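Local coordinates for protein probable exosome complex exonuclease 1 (Archaeoglobus fulgidus, PDB 3M7N) that probably degrades RNA from its 3' end as the catalytic Rrp41 component of the archaeal exosome and may also add heteromeric RNA tails, at residues E[10-15]-E[170-175]; E[116-121]-E[152-157]; E[164-169]-E[208-213]. The protein carries 1 engineered substitution. One frame throughout, in Å; residues are numbered along the deposited sequence.

Overall arrangement
Contacts 1 and 3 adjoin, with centres 11 Å apart: strands 158-167 and 170-173 follow each other in the chain and lie side by side in one four-stranded antiparallel sheet. Val172 O and Gly165 N, 2.8 Å apart, join the two contacts within it. The nearest atoms of contacts 1 and 3 are about 8 and 9 Å from the bound nucleic acid. Contact 2 lies across the chain's centre, its centre about 41 Å from that of contact 1 and 38 Å from that of contact 3, and its nearest atom is about 22 Å from the nucleic acid.

Contact 1 of 3, residues E[10-15]-E[170-175]; sequences KLIVDG and QLVLDP
Ile12 reaches segment 170-175 through one methyl group. Its CD1 lies 3.7 Å from CG of Gln170 and nearly as close to the CB of that residue, while CG1 of Val172 stands at 4.1 Å, so a single carbon bridges two side chains that leave the strand on the same side. The Ile12 and Gln170 side chains cross at about a right angle, and it is the aliphatic root of the glutamine that does the touching. Ile12 presents the methyl by full extension: CG1 lies beside the backbone N and CD1 continues anti to CA (chi2 -178°). Val172 offers CG1 in the same rotational position, anti to its carbonyl carbon. No hydrogen bond joins the two segments, and together they bury a modest 86 Å².

One shell out, the backbone pairing of Val172 with Gly165 of strand 158-167 places its strand in the sheet. A bond from Ile12 N to Asp168 OD1 is modelled as well, but it is doubtful because Lys10 O crowds the same oxygen. Farther along, Asp174 is held by a salt bridge to Arg27, and its carbonyl accepts from Arg21. The contact is thus apolar packing of the N-terminal extension against the outermost strand, within this chain, of an antiparallel sheet in the second domain of an RNase PH-type subunit.

Contact 2 of 3, residues E[116-121]-E[152-157]; sequences ELFPRS and GVPMKG
The ring of Phe118 meets Pro154 at its edge, not over a face. CD of Pro154 lies close to the ring plane, 3.9 Å from CE1 of Phe118 and about the same from CZ, so the proline carbon sits beside the bond joining these two atoms. One face of the ring is taken by the preceding residue: CB of Leu117 stands 3.8 Å above the plane, over the ring centre. Phe118 is therefore hemmed in by its own neighbour from above and by the opposing segment at the rim.

Leu117 makes the second touch. Its CD1 approaches CB of Pro154 at 3.9 Å and CG at a like distance, which divides the pyrrolidine ring between two partners: CB and CG face the leucine methyl, CD faces the aromatic edge. Both side chains start with CG beside the backbone N (chi1 -72° for Leu117 and -49° for Phe118), and both leave the main chain toward segment 152-157. The interaction is wholly apolar, with no hydrogen bond across it and 106 Å² buried.

Around these three residues, Pro59 of strand 50-60 and Ala73 also touch Phe118, and backbone bonds of Pro154 with Met114 and of Lys156 with Val112 hold segment 152-157 beside the chain that leads into segment 116-121. Apolar side chains of another protein chain pack on both Phe118 and Pro154. Gly152 ends helix 136-150 in a Schellman motif, two residues before the proline, and a type II beta turn runs from Phe118 to Ser121. The contact thus joins two loops, one leading into strand 122-129 and the other into strand 158-167, at a subunit interface of the exosome assembly.

Contact 3 of 3, residues E[164-169]-E[208-213]; sequences VGKADG and GRMTRD
Lys166 crosses from strand 158-167 to the carbonyl oxygen of Arg209. Its CB points toward segment 208-213, and CG stands anti to the backbone N (chi1 179°), starting an extended chain. CD passes CG of Met210 at 4.2 Å, the two side chains sliding by each other in opposite directions, and also lies 3.9 Å from Arg209 O. CE keeps that same separation from the oxygen. At the tip, NZ donates a hydrogen bond to Arg209 O over 3.0 Å; the C=O...N angle is 144° and the donor is tilted 19° from the carbonyl plane.

The ammonium group has a stronger partner beyond the segments: Glu214, in the first turn of helix 212-248, makes a salt bridge to it through OE1. Thr211, the N-cap residue of that helix, uses OG1 to accept from the backbone N of Glu214, which fixes the turn carrying the carboxylate. With the side chain cut back to an alanine here, Glu214 would probably lose its mate and the Arg209 carbonyl this donor.

Met210 pairs antiparallel with a strand of Probable exosome complex exonuclease 2, so that the sheet runs on from strand 209-210 into that neighbouring subunit, and Arg212 forms a salt bridge with Asp243 of the same subunit. Within the segment, Arg212 NH2 also meets Asp213 OD1 at 3.1 Å, in the guanidinium plane. The geometry is consistent with one ammonium group, shared between a carbonyl and a carboxylate, tying strand 158-167 to the strand-to-helix junction where the two subunits join.

Contact 1 of 3, residues E[10-15]-E[170-175]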
loop_
_atom_site.group_PDB
_atom_site.type_symbol
_atom_site.label_atom_id
_atom_site.label_comp_id
_atom_site.label_asym_id
_atom_site.label_seq_id
_atom_site.Cartn_x
_atom_site.Cartn_y
_atom_site.Cartn_z
ATOM N N LYS E 10 -19.822 6.963 -44.577
ATOM C CA LYS E 10 -20.886 6.009 -44.853
ATOM C C LYS E 10 -21.088 4.939 -43.786
ATOM O O LYS E 10 -22.088 4.972 -43.082
ATOM C CB LYS E 10 -20.712 5.371 -46.222
ATOM C CG LYS E 10 -21.995 4.759 -46.734
ATOM C CD LYS E 10 -23.107 5.795 -46.851
ATOM C CE LYS E 10 -24.349 5.160 -47.471
ATOM N NZ LYS E 10 -25.448 6.135 -47.664
ATOM N N LEU E 11 -20.153 4.002 -43.664
ATOM C CA LEU E 11 -20.298 2.840 -42.750
ATOM C C LEU E 11 -21.099 1.669 -43.326
ATOM O O LEU E 11 -20.659 0.523 -43.262
ATOM C CB LEU E 11 -20.856 3.210 -41.362
ATOM C CG LEU E 11 -19.989 4.036 -40.407
ATOM C CD1 LEU E 11 -20.656 4.166 -39.034
ATOM C CD2 LEU E 11 -18.606 3.440 -40.262
ATOM N N ILE E 12 -22.280 1.939 -43.864
ATOM C CA ILE E 12 -23.004 0.890 -44.577
ATOM C C ILE E 12 -23.307 1.278 -46.022
ATOM O O ILE E 12 -23.940 2.303 -46.274
ATOM C CB ILE E 12 -24.285 0.459 -43.849
ATOM C CG1 ILE E 12 -23.944 -0.073 -42.455
ATOM C CG2 ILE E 12 -24.990 -0.637 -44.640
ATOM C CD1 ILE E 12 -25.143 -0.577 -41.671
ATOM N N VAL E 13 -22.831 0.463 -46.965
ATOM C CA VAL E 13 -23.084 0.697 -48.391
ATOM C C VAL E 13 -23.632 -0.558 -49.062
ATOM O O VAL E 13 -23.025 -1.624 -48.989
ATOM C CB VAL E 13 -21.811 1.132 -49.154
ATOM C CG1 VAL E 13 -21.212 2.367 -48.531
ATOM C CG2 VAL E 13 -20.788 0.001 -49.187
ATOM N N ASP E 14 -24.780 -0.428 -49.716
ATOM C CA ASP E 14 -25.389 -1.562 -50.389
ATOM C C ASP E 14 -25.517 -2.747 -49.436
ATOM O O ASP E 14 -25.227 -3.893 -49.788
ATOM C CB ASP E 14 -24.584 -1.947 -51.638
ATOM C CG ASP E 14 -24.588 -0.849 -52.703
ATOM O OD1 ASP E 14 -23.538 -0.652 -53.363
ATOM O OD2 ASP E 14 -25.634 -0.179 -52.872
ATOM N N GLY E 15 -25.959 -2.459 -48.219
ATOM C CA GLY E 15 -26.203 -3.495 -47.235
ATOM C C GLY E 15 -24.926 -4.169 -46.802
ATOM O O GLY E 15 -24.955 -5.216 -46.152
ATOM N N GLN E 170 -28.700 1.311 -38.481
ATOM C CA GLN E 170 -28.908 -0.130 -38.550
ATOM C C GLN E 170 -28.151 -0.875 -37.451
ATOM O O GLN E 170 -26.983 -0.595 -37.198
ATOM C CB GLN E 170 -28.486 -0.645 -39.928
ATOM C CG GLN E 170 -28.062 -2.115 -39.941
ATOM C CD GLN E 170 -29.185 -3.064 -40.354
ATOM O OE1 GLN E 170 -29.830 -3.707 -39.508
ATOM N NE2 GLN E 170 -29.419 -3.159 -41.664
ATOM N N LEU E 171 -28.831 -1.812 -36.795
ATOM C CA LEU E 171 -28.190 -2.694 -35.825
ATOM C C LEU E 171 -27.189 -3.602 -36.534
ATOM O O LEU E 171 -27.483 -4.176 -37.588
ATOM C CB LEU E 171 -29.223 -3.546 -35.086
ATOM C CG LEU E 171 -29.711 -3.102 -33.703
ATOM C CD1 LEU E 171 -29.590 -1.603 -33.483
ATOM C CD2 LEU E 171 -31.136 -3.561 -33.479
ATOM N N VAL E 172 -25.995 -3.732 -35.973
ATOM C CA VAL E 172 -25.042 -4.665 -36.548
ATOM C C VAL E 172 -24.475 -5.542 -35.459
ATOM O O VAL E 172 -24.360 -5.117 -34.313
ATOM C CB VAL E 172 -23.940 -3.945 -37.317
ATOM C CG1 VAL E 172 -24.544 -3.154 -38.485
ATOM C CG2 VAL E 172 -23.169 -3.017 -36.392
ATOM N N LEU E 173 -24.129 -6.771 -35.817
ATOM C CA LEU E 173 -23.568 -7.718 -34.867
ATOM C C LEU E 173 -22.056 -7.572 -34.805
ATOM O O LEU E 173 -21.414 -7.518 -35.846
ATOM C CB LEU E 173 -23.921 -9.132 -35.305
ATOM C CG LEU E 173 -23.405 -10.280 -34.444
ATOM C CD1 LEU E 173 -23.931 -10.191 -33.020
ATOM C CD2 LEU E 173 -23.809 -11.593 -35.110
ATOM N N ASP E 174 -21.493 -7.484 -33.596
ATOM C CA ASP E 174 -20.034 -7.538 -33.412
ATOM C C ASP E 174 -19.314 -6.391 -34.095
ATOM O O ASP E 174 -18.528 -6.603 -35.010
ATOM C CB ASP E 174 -19.496 -8.861 -33.965
ATOM C CG ASP E 174 -18.040 -9.123 -33.589
ATOM O OD1 ASP E 174 -17.321 -9.701 -34.428
ATOM O OD2 ASP E 174 -17.607 -8.760 -32.465
ATOM N N PRO E 175 -19.546 -5.167 -33.634
ATOM C CA PRO E 175 -18.959 -4.028 -34.357
ATOM C C PRO E 175 -17.423 -4.062 -34.440
ATOM O O PRO E 175 -16.742 -4.648 -33.588
ATOM C CB PRO E 175 -19.420 -2.804 -33.549
ATOM C CG PRO E 175 -20.428 -3.327 -32.541
ATOM C CD PRO E 175 -20.154 -4.779 -32.354
#

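Contact 2 of 3, residues E[116-121]-E[152-157]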
loop_
_atom_site.group_PDB
_atom_site.type_symbol
_atom_site.label_atom_id
_atom_site.label_comp_id
_atom_site.label_asym_id
_atom_site.label_seq_id
_atom_site.Cartn_x
_atom_site.Cartn_y
_atom_site.Cartn_z
ATOM N N GLU E 116 -18.886 -21.717 -3.805
ATOM C CA GLU E 116 -19.119 -22.400 -2.528
ATOM C C GLU E 116 -18.267 -23.657 -2.336
ATOM O O GLU E 116 -18.117 -24.158 -1.222
ATOM C CB GLU E 116 -20.593 -22.773 -2.372
ATOM C CG GLU E 116 -21.509 -21.589 -2.139
ATOM C CD GLU E 116 -21.691 -20.743 -3.384
ATOM O OE1 GLU E 116 -21.813 -19.500 -3.237
ATOM O OE2 GLU E 116 -21.704 -21.327 -4.503
ATOM N N LEU E 117 -17.726 -24.176 -3.426
ATOM C CA LEU E 117 -16.971 -25.420 -3.366
ATOM C C LEU E 117 -15.568 -25.201 -2.845
ATOM O O LEU E 117 -14.905 -26.143 -2.428
ATOM C CB LEU E 117 -16.898 -26.053 -4.748
ATOM C CG LEU E 117 -18.221 -26.652 -5.208
ATOM C CD1 LEU E 117 -18.115 -27.084 -6.654
ATOM C CD2 LEU E 117 -18.595 -27.821 -4.310
ATOM N N PHE E 118 -15.108 -23.959 -2.885
ATOM C CA PHE E 118 -13.734 -23.678 -2.507
ATOM C C PHE E 118 -13.638 -22.537 -1.494
ATOM O O PHE E 118 -13.083 -21.479 -1.786
ATOM C CB PHE E 118 -12.886 -23.398 -3.751
ATOM C CG PHE E 118 -13.047 -24.425 -4.822
ATOM C CD1 PHE E 118 -13.726 -24.127 -5.989
ATOM C CD2 PHE E 118 -12.558 -25.709 -4.647
ATOM C CE1 PHE E 118 -13.895 -25.083 -6.972
ATOM C CE2 PHE E 118 -12.725 -26.666 -5.628
ATOM C CZ PHE E 118 -13.392 -26.347 -6.793
ATOM N N PRO E 119 -14.182 -22.762 -0.291
ATOM C CA PRO E 119 -14.078 -21.778 0.788
ATOM C C PRO E 119 -12.629 -21.367 0.986
ATOM O O PRO E 119 -11.706 -22.159 0.726
ATOM C CB PRO E 119 -14.555 -22.549 2.018
ATOM C CG PRO E 119 -15.394 -23.646 1.485
ATOM C CD PRO E 119 -14.837 -24.008 0.147
ATOM N N ARG E 120 -12.440 -20.127 1.422
ATOM C CA ARG E 120 -11.115 -19.627 1.763
ATOM C C ARG E 120 -10.139 -19.841 0.629
ATOM O O ARG E 120 -8.951 -20.027 0.871
ATOM C CB ARG E 120 -10.573 -20.316 3.022
ATOM C CG ARG E 120 -11.542 -20.349 4.197
ATOM C CD ARG E 120 -10.978 -21.163 5.358
ATOM N NE ARG E 120 -10.500 -22.478 4.924
ATOM C CZ ARG E 120 -11.243 -23.585 4.904
ATOM N NH1 ARG E 120 -10.723 -24.735 4.489
ATOM N NH2 ARG E 120 -12.512 -23.546 5.298
ATOM N N SER E 121 -10.635 -19.829 -0.606
ATOM C CA SER E 121 -9.762 -19.931 -1.771
ATOM C C SER E 121 -9.875 -18.725 -2.684
ATOM O O SER E 121 -10.756 -17.880 -2.530
ATOM C CB SER E 121 -10.047 -21.207 -2.566
ATOM O OG SER E 121 -9.265 -22.290 -2.083
ATOM N N GLY E 152 -10.955 -26.676 -15.525
ATOM C CA GLY E 152 -11.874 -27.559 -14.827
ATOM C C GLY E 152 -12.554 -26.957 -13.608
ATOM O O GLY E 152 -12.943 -27.680 -12.701
ATOM N N VAL E 153 -12.720 -25.640 -13.557
ATOM C CA VAL E 153 -13.434 -25.100 -12.407
ATOM C C VAL E 153 -14.942 -25.165 -12.633
ATOM O O VAL E 153 -15.455 -24.667 -13.633
ATOM C CB VAL E 153 -12.935 -23.698 -11.990
ATOM C CG1 VAL E 153 -11.718 -23.310 -12.793
ATOM C CG2 VAL E 153 -14.031 -22.658 -12.074
ATOM N N PRO E 154 -15.646 -25.819 -11.708
ATOM C CA PRO E 154 -17.082 -26.092 -11.812
ATOM C C PRO E 154 -17.886 -24.816 -12.046
ATOM O O PRO E 154 -17.666 -23.806 -11.371
ATOM C CB PRO E 154 -17.416 -26.717 -10.453
ATOM C CG PRO E 154 -16.131 -27.334 -10.005
ATOM C CD PRO E 154 -15.061 -26.378 -10.480
ATOM N N MET E 155 -18.802 -24.869 -13.007
ATOM C CA MET E 155 -19.588 -23.700 -13.406
ATOM C C MET E 155 -21.017 -24.118 -13.736
ATOM O O MET E 155 -21.263 -25.276 -14.097
ATOM C CB MET E 155 -18.956 -23.016 -14.627
ATOM C CG MET E 155 -17.794 -22.076 -14.315
ATOM S SD MET E 155 -16.778 -21.662 -15.763
ATOM C CE MET E 155 -17.777 -20.466 -16.642
ATOM N N LYS E 156 -21.959 -23.185 -13.594
ATOM C CA LYS E 156 -23.352 -23.445 -13.940
ATOM C C LYS E 156 -23.469 -23.727 -15.436
ATOM O O LYS E 156 -24.286 -24.519 -15.870
ATOM C CB LYS E 156 -24.227 -22.241 -13.589
ATOM C CG LYS E 156 -24.633 -22.159 -12.133
ATOM C CD LYS E 156 -25.274 -20.808 -11.824
ATOM C CE LYS E 156 -25.485 -20.615 -10.325
ATOM N NZ LYS E 156 -26.081 -19.284 -9.991
ATOM N N GLY E 157 -22.640 -23.051 -16.216
ATOM C CA GLY E 157 -22.616 -23.222 -17.644
ATOM C C GLY E 157 -21.554 -22.296 -18.193
ATOM O O GLY E 157 -20.702 -21.827 -17.464
#

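Contact 3 of 3, residues E[164-169]-E[208-213]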
loop_
_atom_site.group_PDB
_atom_site.type_symbol
_atom_site.label_atom_id
_atom_site.label_comp_id
_atom_site.label_asym_id
_atom_site.label_seq_id
_atom_site.Cartn_x
_atom_site.Cartn_y
_atom_site.Cartn_z
ATOM N N VAL E 164 -23.539 -5.657 -29.806
ATOM C CA VAL E 164 -24.268 -5.233 -30.978
ATOM C C VAL E 164 -24.005 -3.754 -31.092
ATOM O O VAL E 164 -24.054 -3.038 -30.086
ATOM C CB VAL E 164 -25.784 -5.480 -30.838
ATOM C CG1 VAL E 164 -26.556 -4.638 -31.852
ATOM C CG2 VAL E 164 -26.101 -6.965 -30.996
ATOM N N GLY E 165 -23.699 -3.301 -32.301
ATOM C CA GLY E 165 -23.510 -1.888 -32.562
ATOM C C GLY E 165 -24.704 -1.319 -33.299
ATOM O O GLY E 165 -25.683 -2.005 -33.569
ATOM N N LYS E 166 -24.625 -0.039 -33.613
ATOM C CA LYS E 166 -25.642 0.589 -34.414
ATOM C C LYS E 166 -24.938 1.532 -35.372
ATOM O O LYS E 166 -24.207 2.427 -34.948
ATOM C CB LYS E 166 -26.657 1.332 -33.546
ATOM C CG LYS E 166 -27.750 2.029 -34.364
ATOM C CD LYS E 166 -28.805 2.653 -33.473
ATOM C CE LYS E 166 -29.490 3.831 -34.122
ATOM N NZ LYS E 166 -30.458 4.409 -33.148
ATOM N N ALA E 167 -25.151 1.306 -36.665
ATOM C CA ALA E 167 -24.458 2.047 -37.707
ATOM C C ALA E 167 -25.432 2.499 -38.791
ATOM O O ALA E 167 -26.241 1.709 -39.283
ATOM C CB ALA E 167 -23.348 1.197 -38.295
ATOM N N ASP E 168 -25.366 3.783 -39.138
ATOM C CA ASP E 168 -26.277 4.361 -40.126
ATOM C C ASP E 168 -27.702 3.976 -39.830
ATOM O O ASP E 168 -28.483 3.747 -40.745
ATOM C CB ASP E 168 -25.943 3.877 -41.528
ATOM C CG ASP E 168 -24.597 4.369 -42.012
ATOM O OD1 ASP E 168 -24.062 3.753 -42.955
ATOM O OD2 ASP E 168 -24.076 5.365 -41.464
ATOM N N GLY E 169 -28.041 3.881 -38.554
ATOM C CA GLY E 169 -29.407 3.599 -38.169
ATOM C C GLY E 169 -29.684 2.115 -38.114
ATOM O O GLY E 169 -30.773 1.695 -37.742
ATOM N N GLY E 208 -24.648 5.243 -26.139
ATOM C CA GLY E 208 -24.991 5.806 -27.418
ATOM C C GLY E 208 -26.432 6.274 -27.400
ATOM O O GLY E 208 -26.880 6.886 -26.431
ATOM N N ARG E 209 -27.165 5.972 -28.465
ATOM C CA ARG E 209 -28.538 6.419 -28.579
ATOM C C ARG E 209 -29.352 5.376 -29.320
ATOM O O ARG E 209 -29.143 5.163 -30.511
ATOM C CB ARG E 209 -28.577 7.754 -29.323
ATOM C CG ARG E 209 -29.770 8.618 -29.007
ATOM C CD ARG E 209 -29.705 9.920 -29.797
ATOM N NE ARG E 209 -29.101 11.031 -29.053
ATOM C CZ ARG E 209 -28.006 11.691 -29.424
ATOM N NH1 ARG E 209 -27.555 12.707 -28.689
ATOM N NH2 ARG E 209 -27.360 11.345 -30.532
ATOM N N MET E 210 -30.261 4.712 -28.615
ATOM C CA MET E 210 -31.100 3.684 -29.224
ATOM C C MET E 210 -32.543 3.817 -28.742
ATOM O O MET E 210 -32.787 4.258 -27.611
ATOM C CB MET E 210 -30.598 2.285 -28.857
ATOM C CG MET E 210 -29.245 1.898 -29.382
ATOM S SD MET E 210 -28.682 0.358 -28.582
ATOM C CE MET E 210 -29.856 -0.797 -29.279
ATOM N N THR E 211 -33.496 3.392 -29.570
ATOM C CA THR E 211 -34.898 3.404 -29.141
ATOM C C THR E 211 -35.167 2.186 -28.292
ATOM O O THR E 211 -34.434 1.189 -28.371
ATOM C CB THR E 211 -35.903 3.386 -30.331
ATOM O OG1 THR E 211 -35.816 2.123 -31.005
ATOM C CG2 THR E 211 -35.628 4.537 -31.323
ATOM N N ARG E 212 -36.209 2.268 -27.465
ATOM C CA ARG E 212 -36.666 1.113 -26.719
ATOM C C ARG E 212 -36.729 -0.119 -27.646
ATOM O O ARG E 212 -36.206 -1.181 -27.287
ATOM C CB ARG E 212 -38.025 1.407 -26.074
ATOM C CG ARG E 212 -38.619 0.250 -25.286
ATOM C CD ARG E 212 -39.549 -0.616 -26.153
ATOM N NE ARG E 212 -40.464 -1.439 -25.353
ATOM C CZ ARG E 212 -41.373 -2.269 -25.861
ATOM N NH1 ARG E 212 -42.159 -2.969 -25.055
ATOM N NH2 ARG E 212 -41.495 -2.397 -27.175
ATOM N N ASP E 213 -37.339 0.034 -28.836
ATOM C CA ASP E 213 -37.455 -1.074 -29.787
ATOM C C ASP E 213 -36.087 -1.560 -30.248
ATOM O O ASP E 213 -35.849 -2.765 -30.312
ATOM C CB ASP E 213 -38.290 -0.700 -31.031
ATOM C CG ASP E 213 -39.791 -0.629 -30.753
ATOM O OD1 ASP E 213 -40.237 -1.119 -29.699
ATOM O OD2 ASP E 213 -40.523 -0.070 -31.597
#